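Long-range contacts in histidine triad (HIT) protein (Clostridium difficile, PDB 4EGU), which binds zinc and a guanosine monophosphate and, as a histidine triad protein, probably hydrolyses nucleotide conjugates or transfers nucleotidyl groups through a nucleotidyl-histidine intermediate: residues V21-F30 / H40-H48; F79-N89 / L101-P112. All blocks are in the same frame, centred on the assembly; numbering follows the deposited sequence. Where two conformers were deposited one is given.

Interaction 1: residues V21-F30 / H40-H48; sequences VYEDDRVLAF and HILVVPKKH. With ZN (zinc ion), chain D; 5GP (guanosine-5'-monophosphate), chain C.
Lys-46 meets the Glu-23 to Arg-26 turn at the open end of a beta hairpin, strands 27-31 and 39-45, part of the antiparallel sheet of the HIT fold. Inside the hairpin the backbone satisfies itself: Leu-28 and Val-44 exchange two N-H...O bonds, and so do Phe-30 and Leu-42. Beyond Pro-45, which has no N-H to give, Lys-46 N bonds to Arg-26 O at 2.9 Å. That carbonyl also accepts from a water, which takes the N-H of Lys-47.

A long, flexible side chain suits position 46. Its extended chain runs past the turn and brings NZ to the backbone oxygen of Asp-24 at 2.8 Å and into a salt bridge with Glu-23 OE2, met on its anti lone pair; the other carboxylate oxygen of Glu-23 pairs with Lys-20. Asp-24 holds the turn from within: OD1 accepts from the N-H groups of both Arg-26 and Val-27, an Asx turn and Asx motif, while OD2 takes the hydroxyl of Tyr-22 and a bond from His-65.

On one face the side chains of Val-27, Ala-29 and Val-43 pack together, Val-27 CG1 lying 3.6 Å from Val-43 CG1. The other face carries Phe-30, whose chi1 of 55° sets CG between N and C and swings the ring over Leu-42, with Leu-42 CB above its face. The exocyclic N2 of the guanine approaches the ring's edge in plane, 3.6 Å from Phe-30 CD2. Past Lys-46, His-48 ND1 binds the zinc ion at 2.0 Å, alongside Cys-6, Cys-9 and His-100.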
loop_
_atom_site.group_PDB
_atom_site.type_symbol
_atom_site.label_atom_id
_atom_site.label_comp_id
_atom_site.label_asym_id
_atom_site.label_seq_id
_atom_site.Cartn_x
_atom_site.Cartn_y
_atom_site.Cartn_z
ATOM N N VAL A 21 -5.721 15.349 -9.597
ATOM C CA VAL A 21 -6.861 14.674 -9.012
ATOM C C VAL A 21 -7.136 15.144 -7.580
ATOM O O VAL A 21 -8.280 15.139 -7.116
ATOM C CB VAL A 21 -6.569 13.138 -9.030
ATOM C CG1 VAL A 21 -7.653 12.359 -8.317
ATOM C CG2 VAL A 21 -6.401 12.661 -10.462
ATOM N N TYR A 22 -6.080 15.522 -6.869
ATOM C CA TYR A 22 -6.186 15.988 -5.497
ATOM C C TYR A 22 -5.039 16.927 -5.212
ATOM O O TYR A 22 -3.913 16.687 -5.670
ATOM C CB TYR A 22 -6.104 14.805 -4.527
ATOM C CG TYR A 22 -6.166 15.204 -3.071
ATOM C CD1 TYR A 22 -7.384 15.240 -2.402
ATOM C CD2 TYR A 22 -5.031 15.576 -2.372
ATOM C CE1 TYR A 22 -7.455 15.609 -1.079
ATOM C CE2 TYR A 22 -5.099 15.967 -1.038
ATOM C CZ TYR A 22 -6.333 15.984 -0.399
ATOM O OH TYR A 22 -6.466 16.339 0.926
ATOM N N GLU A 23 -5.268 17.949 -4.406
ATOM C CA GLU A 23 -4.169 18.712 -3.852
ATOM C C GLU A 23 -4.579 19.335 -2.529
ATOM O O GLU A 23 -5.672 19.914 -2.409
ATOM C CB GLU A 23 -3.681 19.803 -4.815
ATOM C CG GLU A 23 -2.334 20.407 -4.395
ATOM C CD GLU A 23 -1.805 21.482 -5.332
ATOM O OE1 GLU A 23 -2.467 21.779 -6.345
ATOM O OE2 GLU A 23 -0.727 22.039 -5.033
ATOM N N ASP A 24 -3.674 19.281 -1.566
ATOM C CA ASP A 24 -3.752 20.077 -0.353
ATOM C C ASP A 24 -2.346 20.611 -0.060
ATOM O O ASP A 24 -1.475 20.612 -0.951
ATOM C CB ASP A 24 -4.416 19.306 0.813
ATOM C CG ASP A 24 -3.604 18.113 1.322
ATOM O OD1 ASP A 24 -2.404 18.016 1.048
ATOM O OD2 ASP A 24 -4.222 17.270 2.033
ATOM N N ASP A 25 -2.115 21.100 1.154
ATOM C CA ASP A 25 -0.820 21.675 1.489
ATOM C C ASP A 25 0.323 20.675 1.540
ATOM O O ASP A 25 1.473 21.089 1.510
ATOM C CB ASP A 25 -0.879 22.425 2.822
ATOM C CG ASP A 25 -1.234 21.531 4.009
ATOM O OD1 ASP A 25 -1.912 20.502 3.838
ATOM O OD2 ASP A 25 -0.834 21.885 5.140
ATOM N N ARG A 26 0.025 19.381 1.603
ATOM C CA ARG A 26 0.978 18.293 1.904
ATOM C C ARG A 26 1.116 17.255 0.804
ATOM O O ARG A 26 2.131 16.575 0.755
ATOM C CB ARG A 26 0.535 17.493 3.144
ATOM C CG ARG A 26 0.752 18.171 4.477
ATOM C CD ARG A 26 0.282 17.279 5.629
ATOM N NE ARG A 26 1.241 16.225 5.944
ATOM C CZ ARG A 26 0.985 15.186 6.736
ATOM N NH1 ARG A 26 -0.209 15.048 7.294
ATOM N NH2 ARG A 26 1.925 14.281 6.969
ATOM N N VAL A 27 0.051 17.031 0.034
ATOM C CA VAL A 27 -0.071 15.893 -0.869
ATOM C C VAL A 27 -0.673 16.370 -2.172
ATOM O O VAL A 27 -1.533 17.251 -2.204
ATOM C CB VAL A 27 -0.960 14.787 -0.222
ATOM C CG1 VAL A 27 -1.412 13.758 -1.247
ATOM C CG2 VAL A 27 -0.215 14.091 0.925
ATOM N N LEU A 28 -0.226 15.764 -3.261
ATOM C CA LEU A 28 -0.789 15.941 -4.581
ATOM C C LEU A 28 -1.087 14.547 -5.140
ATOM O O LEU A 28 -0.325 13.616 -4.949
ATOM C CB LEU A 28 0.200 16.650 -5.540
ATOM C CG LEU A 28 -0.196 16.851 -7.009
ATOM C CD1 LEU A 28 -1.242 17.936 -7.165
ATOM C CD2 LEU A 28 1.036 17.192 -7.803
ATOM N N ALA A 29 -2.186 14.421 -5.867
ATOM C CA ALA A 29 -2.458 13.215 -6.637
ATOM C C ALA A 29 -2.710 13.602 -8.073
ATOM O O ALA A 29 -3.327 14.646 -8.339
ATOM C CB ALA A 29 -3.641 12.424 -6.093
ATOM N N PHE A 30 -2.245 12.782 -9.004
ATOM C CA PHE A 30 -2.322 13.096 -10.406
ATOM C C PHE A 30 -2.385 11.800 -11.205
ATOM O O PHE A 30 -1.981 10.744 -10.737
ATOM C CB PHE A 30 -1.136 14.013 -10.841
ATOM C CG PHE A 30 0.247 13.463 -10.503
ATOM C CD1 PHE A 30 0.817 13.612 -9.241
ATOM C CD2 PHE A 30 0.966 12.755 -11.454
ATOM C CE1 PHE A 30 2.072 13.076 -8.949
ATOM C CE2 PHE A 30 2.222 12.235 -11.170
ATOM C CZ PHE A 30 2.767 12.388 -9.914
ATOM N N HIS A 40 -5.827 5.228 -12.780
ATOM C CA HIS A 40 -4.461 4.918 -12.387
ATOM C C HIS A 40 -3.882 6.237 -11.899
ATOM O O HIS A 40 -3.515 7.114 -12.691
ATOM C CB HIS A 40 -3.641 4.323 -13.512
ATOM C CG HIS A 40 -2.287 3.889 -13.052
ATOM N ND1 HIS A 40 -1.437 3.160 -13.844
ATOM C CD2 HIS A 40 -1.647 4.069 -11.873
ATOM C CE1 HIS A 40 -0.325 2.924 -13.175
ATOM N NE2 HIS A 40 -0.426 3.465 -11.977
ATOM N N ILE A 41 -3.905 6.395 -10.579
ATOM C CA ILE A 41 -3.629 7.659 -9.926
ATOM C C ILE A 41 -2.398 7.500 -9.045
ATOM O O ILE A 41 -2.264 6.503 -8.350
ATOM C CB ILE A 41 -4.862 8.083 -9.095
ATOM C CG1 ILE A 41 -6.061 8.337 -10.012
ATOM C CG2 ILE A 41 -4.548 9.308 -8.245
ATOM C CD1 ILE A 41 -7.409 8.311 -9.297
ATOM N N LEU A 42 -1.514 8.489 -9.091
ATOM C CA LEU A 42 -0.338 8.538 -8.226
ATOM C C LEU A 42 -0.616 9.537 -7.110
ATOM O O LEU A 42 -1.017 10.665 -7.372
ATOM C CB LEU A 42 0.882 8.996 -9.014
ATOM C CG LEU A 42 1.355 8.000 -10.047
ATOM C CD1 LEU A 42 2.248 8.638 -11.092
ATOM C CD2 LEU A 42 2.147 6.905 -9.340
ATOM N N VAL A 43 -0.365 9.120 -5.868
ATOM C CA VAL A 43 -0.534 9.978 -4.712
ATOM C C VAL A 43 0.834 10.192 -4.093
ATOM O O VAL A 43 1.512 9.217 -3.756
ATOM C CB VAL A 43 -1.504 9.371 -3.666
ATOM C CG1 VAL A 43 -1.789 10.387 -2.585
ATOM C CG2 VAL A 43 -2.808 8.930 -4.327
ATOM N N VAL A 44 1.276 11.445 -3.985
ATOM C CA VAL A 44 2.649 11.746 -3.540
ATOM C C VAL A 44 2.670 12.845 -2.496
ATOM O O VAL A 44 1.883 13.802 -2.579
ATOM C CB VAL A 44 3.611 12.175 -4.656
ATOM C CG1 VAL A 44 3.523 11.208 -5.798
ATOM C CG2 VAL A 44 3.332 13.611 -5.136
ATOM N N PRO A 45 3.583 12.736 -1.525
ATOM C CA PRO A 45 3.829 13.894 -0.686
ATOM C C PRO A 45 4.524 14.952 -1.515
ATOM O O PRO A 45 5.302 14.648 -2.410
ATOM C CB PRO A 45 4.778 13.358 0.396
ATOM C CG PRO A 45 5.506 12.256 -0.279
ATOM C CD PRO A 45 4.579 11.676 -1.286
ATOM N N LYS A 46 4.283 16.204 -1.183
ATOM C CA LYS A 46 5.061 17.287 -1.765
ATOM C C LYS A 46 6.518 17.234 -1.289
ATOM O O LYS A 46 7.427 17.532 -2.060
ATOM C CB LYS A 46 4.404 18.633 -1.451
ATOM C CG LYS A 46 3.094 18.800 -2.195
ATOM C CD LYS A 46 2.388 20.113 -1.884
ATOM C CE LYS A 46 1.246 20.326 -2.865
ATOM N NZ LYS A 46 0.533 21.588 -2.617
ATOM N N LYS A 47 6.734 16.842 -0.033
ATOM C CA LYS A 47 8.077 16.614 0.497
ATOM C C LYS A 47 8.688 15.389 -0.181
ATOM O O LYS A 47 8.027 14.367 -0.358
ATOM C CB LYS A 47 8.030 16.391 2.014
ATOM C CG LYS A 47 9.376 16.055 2.641
ATOM C CD LYS A 47 9.317 16.026 4.178
ATOM C CE LYS A 47 10.636 15.576 4.812
ATOM N NZ LYS A 47 11.728 16.528 4.535
ATOM N N HIS A 48 9.952 15.479 -0.560
ATOM C CA HIS A 48 10.665 14.356 -1.159
ATOM C C HIS A 48 11.219 13.394 -0.109
ATOM O O HIS A 48 12.024 13.764 0.747
ATOM C CB HIS A 48 11.832 14.892 -2.004
ATOM C CG HIS A 48 12.597 13.819 -2.696
ATOM N ND1 HIS A 48 12.426 13.505 -4.032
ATOM C CD2 HIS A 48 13.508 12.947 -2.209
ATOM C CE1 HIS A 48 13.220 12.492 -4.332
ATOM N NE2 HIS A 48 13.878 12.132 -3.244
HETATM ZN ZN ZN D . 11.168 14.301 -5.440
HETATM P P 5GP C . 7.115 3.314 -10.285
HETATM O O1P 5GP C . 7.281 2.181 -11.275
HETATM O O2P 5GP C . 8.355 4.111 -9.987
HETATM O O3P 5GP C . 6.509 2.821 -9.040
HETATM O "O5'" 5GP C . 5.979 4.258 -10.815
HETATM C "C5'" 5GP C . 6.299 5.472 -11.453
HETATM C "C4'" 5GP C . 5.174 5.887 -12.328
HETATM O "O4'" 5GP C . 5.393 7.236 -12.746
HETATM C "C3'" 5GP C . 5.022 5.053 -13.602
HETATM O "O3'" 5GP C . 3.791 4.328 -13.568
HETATM C "C2'" 5GP C . 5.007 6.107 -14.736
HETATM O "O2'" 5GP C . 4.057 5.884 -15.759
HETATM C "C1'" 5GP C . 4.763 7.420 -13.977
HETATM N N9 5GP C . 5.351 8.599 -14.595
HETATM C C8 5GP C . 6.643 8.712 -14.956
HETATM N N7 5GP C . 6.876 9.942 -15.452
HETATM C C5 5GP C . 5.710 10.617 -15.384
HETATM C C6 5GP C . 5.354 11.906 -15.752
HETATM O O6 5GP C . 6.160 12.737 -16.272
HETATM N N1 5GP C . 4.074 12.232 -15.514
HETATM C C2 5GP C . 3.167 11.384 -14.964
HETATM N N2 5GP C . 1.917 11.842 -14.789
HETATM N N3 5GP C . 3.463 10.126 -14.605
HETATM C C4 5GP C . 4.747 9.764 -14.823
HETATM O O HOH W 1 4.613 16.662 2.064
#

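Interaction 2: residues F79-N89 / L101-P112; sequences FDQTGFRVINN and LHYHILAGKKLP. With 5GP (guanosine-5'-monophosphate), chain C.
Phe-79 lays its ring under the methyl of Ala-107, a CH-pi contact with Ala-107 CB 3.6 Å from the ring centroid; alanine is small enough to come this close. Ring atom CE2 reaches Ile-105 CG2. At Gly-83 the chain leaves the short helix with positive phi, where a CB would collide with the preceding carbonyl oxygen, so glycine suits it; a water joins its O to Thr-82 OG1 and Gly-108 N. Phe-84 CB then rests on Ala-107 CB.

Arg-85 exchanges backbone bonds with Leu-106. Its side chain, bent at chi3 (-64°), slides past Leu-111, and NH1 gives a nearly straight bond of 2.8 Å to Pro-112 O, in the guanidinium plane, with Leu-111 over one face. NH2 also binds Gly-94 O of the second subunit.

Strand 84-89 runs antiparallel to 103-107, which carries part of the predicted histidine triad motif of the HIT fold, and continues the sheet into the second subunit. Val-86 CG1 meets the edge of the Tyr-103 ring, while Ile-87 exchanges backbone bonds with His-104 and rests CD1 on Leu-106 CD1. Asn-88 lays CB over the face of Tyr-103, and its ND2 donates to His-102 O at 2.9 Å, from above the carbonyl plane.

Asn-89 turns its amide toward the nucleotide: ND2 bonds to phosphate oxygen O3P at 3.0 Å, and OD1 accepts from Arg-85 of the second subunit. O3P also accepts from His-104 NE2 at 3.0 Å; His-104 ND1 bonds to His-40 NE2, helping fix the ring's rotation. From His-102, the predicted nucleotidylated histidine, NE2 reaches O3P at 2.6 Å and 176°.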
loop_
_atom_site.group_PDB
_atom_site.type_symbol
_atom_site.label_atom_id
_atom_site.label_comp_id
_atom_site.label_asym_id
_atom_site.label_seq_id
_atom_site.Cartn_x
_atom_site.Cartn_y
_atom_site.Cartn_z
ATOM N N PHE A 79 -15.424 4.517 -6.958
ATOM C CA PHE A 79 -14.768 3.226 -6.856
ATOM C C PHE A 79 -14.581 2.766 -5.411
ATOM O O PHE A 79 -14.045 1.686 -5.171
ATOM C CB PHE A 79 -13.499 3.107 -7.728
ATOM C CG PHE A 79 -12.380 4.062 -7.381
ATOM C CD1 PHE A 79 -12.149 5.191 -8.154
ATOM C CD2 PHE A 79 -11.508 3.787 -6.339
ATOM C CE1 PHE A 79 -11.100 6.048 -7.864
ATOM C CE2 PHE A 79 -10.457 4.640 -6.047
ATOM C CZ PHE A 79 -10.254 5.771 -6.808
ATOM N N ASP A 80 -15.084 3.552 -4.457
ATOM C CA ASP A 80 -15.267 3.039 -3.112
ATOM C C ASP A 80 -16.156 1.789 -3.079
ATOM O O ASP A 80 -15.933 0.873 -2.296
ATOM C CB ASP A 80 -15.806 4.109 -2.138
ATOM C CG ASP A 80 -17.182 4.677 -2.498
ATOM O OD1 ASP A 80 -17.501 4.778 -3.697
ATOM O OD2 ASP A 80 -17.903 5.092 -1.557
ATOM N N GLN A 81 -17.169 1.763 -3.936
ATOM C CA GLN A 81 -18.153 0.673 -3.997
ATOM C C GLN A 81 -17.686 -0.510 -4.846
ATOM O O GLN A 81 -18.008 -1.655 -4.572
ATOM C CB GLN A 81 -19.499 1.216 -4.517
ATOM C CG GLN A 81 -20.185 2.143 -3.519
ATOM C CD GLN A 81 -20.708 1.404 -2.281
ATOM O OE1 GLN A 81 -20.619 0.177 -2.188
ATOM N NE2 GLN A 81 -21.255 2.156 -1.328
ATOM N N THR A 82 -16.912 -0.226 -5.881
ATOM C CA THR A 82 -16.510 -1.252 -6.827
ATOM C C THR A 82 -15.183 -1.910 -6.452
ATOM O O THR A 82 -14.994 -3.090 -6.758
ATOM C CB THR A 82 -16.475 -0.704 -8.275
ATOM O OG1 THR A 82 -15.692 0.497 -8.298
ATOM C CG2 THR A 82 -17.858 -0.404 -8.763
ATOM N N GLY A 83 -14.281 -1.163 -5.813
ATOM C CA GLY A 83 -13.023 -1.700 -5.321
ATOM C C GLY A 83 -11.821 -1.053 -6.001
ATOM O O GLY A 83 -11.917 -0.400 -7.043
ATOM N N PHE A 84 -10.652 -1.271 -5.405
ATOM C CA PHE A 84 -9.435 -0.651 -5.904
ATOM C C PHE A 84 -8.233 -1.342 -5.269
ATOM O O PHE A 84 -8.382 -2.083 -4.307
ATOM C CB PHE A 84 -9.420 0.872 -5.636
ATOM C CG PHE A 84 -9.559 1.276 -4.194
ATOM C CD1 PHE A 84 -10.803 1.422 -3.602
ATOM C CD2 PHE A 84 -8.433 1.565 -3.440
ATOM C CE1 PHE A 84 -10.927 1.843 -2.296
ATOM C CE2 PHE A 84 -8.547 1.988 -2.126
ATOM C CZ PHE A 84 -9.796 2.127 -1.552
ATOM N N ARG A 85 -7.054 -1.068 -5.809
ATOM C CA ARG A 85 -5.811 -1.600 -5.271
ATOM C C ARG A 85 -4.848 -0.439 -5.036
ATOM O O ARG A 85 -4.788 0.511 -5.825
ATOM C CB ARG A 85 -5.200 -2.610 -6.260
ATOM C CG ARG A 85 -3.991 -3.351 -5.727
ATOM C CD ARG A 85 -3.539 -4.431 -6.690
ATOM N NE ARG A 85 -4.568 -5.441 -6.832
ATOM C CZ ARG A 85 -4.724 -6.234 -7.889
ATOM N NH1 ARG A 85 -3.885 -6.165 -8.910
ATOM N NH2 ARG A 85 -5.749 -7.043 -7.932
ATOM N N VAL A 86 -4.111 -0.554 -3.935
ATOM C CA VAL A 86 -3.094 0.427 -3.550
ATOM C C VAL A 86 -1.734 -0.284 -3.576
ATOM O O VAL A 86 -1.585 -1.346 -2.985
ATOM C CB VAL A 86 -3.383 0.965 -2.156
ATOM C CG1 VAL A 86 -2.286 1.917 -1.683
ATOM C CG2 VAL A 86 -4.753 1.626 -2.096
ATOM N N ILE A 87 -0.758 0.309 -4.254
ATOM C CA ILE A 87 0.561 -0.289 -4.410
ATOM C C ILE A 87 1.650 0.741 -4.095
ATOM O O ILE A 87 1.633 1.868 -4.604
ATOM C CB ILE A 87 0.783 -0.838 -5.831
ATOM C CG1 ILE A 87 -0.359 -1.763 -6.265
ATOM C CG2 ILE A 87 2.134 -1.573 -5.880
ATOM C CD1 ILE A 87 -1.339 -1.083 -7.180
ATOM N N ASN A 88 2.627 0.314 -3.293
ATOM C CA ASN A 88 3.890 1.027 -3.157
ATOM C C ASN A 88 5.019 0.105 -3.604
ATOM O O ASN A 88 5.106 -1.040 -3.157
ATOM C CB ASN A 88 4.156 1.488 -1.716
ATOM C CG ASN A 88 5.474 2.231 -1.612
ATOM O OD1 ASN A 88 6.502 1.654 -1.261
ATOM N ND2 ASN A 88 5.461 3.497 -1.943
ATOM N N ASN A 89 5.873 0.627 -4.464
ATOM C CA ASN A 89 7.064 -0.057 -4.935
ATOM C C ASN A 89 8.285 0.573 -4.272
ATOM O O ASN A 89 8.526 1.767 -4.416
ATOM C CB ASN A 89 7.173 0.118 -6.452
ATOM C CG ASN A 89 6.043 -0.530 -7.210
ATOM O OD1 ASN A 89 5.471 -1.531 -6.786
ATOM N ND2 ASN A 89 5.695 0.053 -8.340
ATOM N N LEU A 101 8.644 9.061 -2.941
ATOM C CA LEU A 101 7.532 8.295 -2.374
ATOM C C LEU A 101 6.243 8.527 -3.142
ATOM O O LEU A 101 5.771 9.659 -3.306
ATOM C CB LEU A 101 7.272 8.665 -0.917
ATOM C CG LEU A 101 6.272 7.756 -0.191
ATOM C CD1 LEU A 101 6.903 6.392 0.130
ATOM C CD2 LEU A 101 5.744 8.422 1.035
ATOM N N HIS A 102 5.606 7.445 -3.540
ATOM C CA HIS A 102 4.329 7.526 -4.231
ATOM C C HIS A 102 3.556 6.250 -4.040
ATOM O O HIS A 102 4.134 5.169 -3.955
ATOM C CB HIS A 102 4.555 7.768 -5.769
ATOM C CG HIS A 102 5.366 6.705 -6.458
ATOM N ND1 HIS A 102 6.734 6.754 -6.459
ATOM C CD2 HIS A 102 5.028 5.599 -7.172
ATOM C CE1 HIS A 102 7.218 5.717 -7.127
ATOM N NE2 HIS A 102 6.202 5.005 -7.579
ATOM N N TYR A 103 2.243 6.385 -4.032
ATOM C CA TYR A 103 1.336 5.266 -4.023
ATOM C C TYR A 103 0.540 5.272 -5.309
ATOM O O TYR A 103 0.042 6.302 -5.737
ATOM C CB TYR A 103 0.389 5.334 -2.808
ATOM C CG TYR A 103 1.089 4.928 -1.540
ATOM C CD1 TYR A 103 2.043 5.722 -0.935
ATOM C CD2 TYR A 103 0.859 3.681 -0.989
ATOM C CE1 TYR A 103 2.718 5.282 0.215
ATOM C CE2 TYR A 103 1.521 3.237 0.160
ATOM C CZ TYR A 103 2.446 4.041 0.744
ATOM O OH TYR A 103 3.137 3.621 1.848
ATOM N N HIS A 104 0.409 4.099 -5.906
ATOM C CA HIS A 104 -0.476 3.889 -7.042
ATOM C C HIS A 104 -1.852 3.479 -6.545
ATOM O O HIS A 104 -1.960 2.583 -5.705
ATOM C CB HIS A 104 0.031 2.745 -7.918
ATOM C CG HIS A 104 1.384 2.926 -8.512
ATOM N ND1 HIS A 104 1.553 3.314 -9.823
ATOM C CD2 HIS A 104 2.622 2.657 -8.005
ATOM C CE1 HIS A 104 2.853 3.339 -10.071
ATOM N NE2 HIS A 104 3.520 2.939 -8.995
ATOM N N ILE A 105 -2.894 4.089 -7.122
ATOM C CA ILE A 105 -4.260 3.608 -6.984
ATOM C C ILE A 105 -4.685 3.081 -8.350
ATOM O O ILE A 105 -4.624 3.813 -9.337
ATOM C CB ILE A 105 -5.269 4.708 -6.601
ATOM C CG1 ILE A 105 -4.820 5.620 -5.463
ATOM C CG2 ILE A 105 -6.616 4.064 -6.267
ATOM C CD1 ILE A 105 -5.759 6.834 -5.295
ATOM N N LEU A 106 -5.122 1.820 -8.383
ATOM C CA LEU A 106 -5.704 1.220 -9.593
ATOM C C LEU A 106 -7.170 0.947 -9.331
ATOM O O LEU A 106 -7.513 0.340 -8.316
ATOM C CB LEU A 106 -5.023 -0.094 -9.948
ATOM C CG LEU A 106 -3.509 -0.009 -10.177
ATOM C CD1 LEU A 106 -2.982 -1.388 -10.580
ATOM C CD2 LEU A 106 -3.085 1.023 -11.181
ATOM N N ALA A 107 -8.059 1.335 -10.247
ATOM C CA ALA A 107 -9.493 1.104 -10.041
ATOM C C ALA A 107 -10.237 1.206 -11.368
ATOM O O ALA A 107 -9.670 1.568 -12.394
ATOM C CB ALA A 107 -10.076 2.099 -9.046
ATOM N N GLY A 108 -11.530 0.888 -11.315
ATOM C CA GLY A 108 -12.428 1.108 -12.443
ATOM C C GLY A 108 -12.574 -0.088 -13.352
ATOM O O GLY A 108 -13.204 0.014 -14.390
ATOM N N LYS A 109 -11.988 -1.210 -12.968
ATOM C CA LYS A 109 -12.096 -2.471 -13.689
ATOM C C LYS A 109 -11.745 -3.586 -12.704
ATOM O O LYS A 109 -11.099 -3.366 -11.679
ATOM C CB LYS A 109 -11.146 -2.540 -14.898
ATOM C CG LYS A 109 -9.665 -2.612 -14.551
ATOM C CD LYS A 109 -8.784 -2.728 -15.780
ATOM C CE LYS A 109 -8.418 -4.110 -16.089
ATOM N NZ LYS A 109 -7.440 -4.156 -17.183
ATOM N N LYS A 110 -12.159 -4.800 -13.053
ATOM C CA LYS A 110 -11.759 -5.966 -12.284
ATOM C C LYS A 110 -10.273 -6.219 -12.538
ATOM O O LYS A 110 -9.898 -6.598 -13.649
ATOM C CB LYS A 110 -12.583 -7.194 -12.647
ATOM C CG LYS A 110 -12.106 -8.478 -11.952
ATOM C CD LYS A 110 -12.167 -8.395 -10.428
ATOM C CE LYS A 110 -12.170 -9.782 -9.760
ATOM N NZ LYS A 110 -10.808 -10.292 -9.398
ATOM N N LEU A 111 -9.415 -5.999 -11.535
ATOM C CA LEU A 111 -7.975 -6.029 -11.758
ATOM C C LEU A 111 -7.442 -7.453 -11.756
ATOM O O LEU A 111 -7.903 -8.286 -10.985
ATOM C CB LEU A 111 -7.259 -5.230 -10.673
ATOM C CG LEU A 111 -7.624 -3.759 -10.599
ATOM C CD1 LEU A 111 -7.104 -3.165 -9.299
ATOM C CD2 LEU A 111 -7.068 -2.996 -11.795
ATOM N N PRO A 112 -6.462 -7.749 -12.630
ATOM C CA PRO A 112 -5.789 -9.055 -12.560
ATOM C C PRO A 112 -4.854 -9.141 -11.344
ATOM O O PRO A 112 -4.390 -8.117 -10.883
ATOM C CB PRO A 112 -4.974 -9.081 -13.851
ATOM C CG PRO A 112 -4.652 -7.652 -14.088
ATOM C CD PRO A 112 -5.882 -6.900 -13.689
HETATM P P 5GP C . 7.115 3.314 -10.285
HETATM O O1P 5GP C . 7.281 2.181 -11.275
HETATM O O2P 5GP C . 8.355 4.111 -9.987
HETATM O O3P 5GP C . 6.509 2.821 -9.040
HETATM O "O5'" 5GP C . 5.979 4.258 -10.815
HETATM C "C5'" 5GP C . 6.299 5.472 -11.453
HETATM C "C4'" 5GP C . 5.174 5.887 -12.328
HETATM O "O4'" 5GP C . 5.393 7.236 -12.746
HETATM C "C3'" 5GP C . 5.022 5.053 -13.602
HETATM O "O3'" 5GP C . 3.791 4.328 -13.568
HETATM C "C2'" 5GP C . 5.007 6.107 -14.736
HETATM O "O2'" 5GP C . 4.057 5.884 -15.759
HETATM C "C1'" 5GP C . 4.763 7.420 -13.977
HETATM N N9 5GP C . 5.351 8.599 -14.595
HETATM C C8 5GP C . 6.643 8.712 -14.956
HETATM N N7 5GP C . 6.876 9.942 -15.452
HETATM C C5 5GP C . 5.710 10.617 -15.384
HETATM C C6 5GP C . 5.354 11.906 -15.752
HETATM O O6 5GP C . 6.160 12.737 -16.272
HETATM N N1 5GP C . 4.074 12.232 -15.514
HETATM C C2 5GP C . 3.167 11.384 -14.964
HETATM N N2 5GP C . 1.917 11.842 -14.789
HETATM N N3 5GP C . 3.463 10.126 -14.605
HETATM C C4 5GP C . 4.747 9.764 -14.823
HETATM O O HOH W 2 -13.269 -0.167 -9.292
HETATM O O HOH W 3 5.826 3.285 -5.255
#

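Interactions 1 and 2 are neighbouring parts of one sheet: strand 39-45 of interaction 1 lies beside strand 103-107 of interaction 2, bonded through Ile-41 O to Ile-105 N and Val-43 N to Tyr-103 O. Both are largely buried and both touch the nucleotide, but at different ends. Interaction 1 meets the base and sugar with apolar Phe-30 and Leu-42, and places its salt bridge at the more exposed turn; interaction 2 meets the phosphate with polar donors. His-40 of interaction 1 also bonds His-104 ND1, a second-shell link between them. Strand 84-90 continues the sheet into the second subunit, whereas no other protein chain of the assembly touches interaction 1.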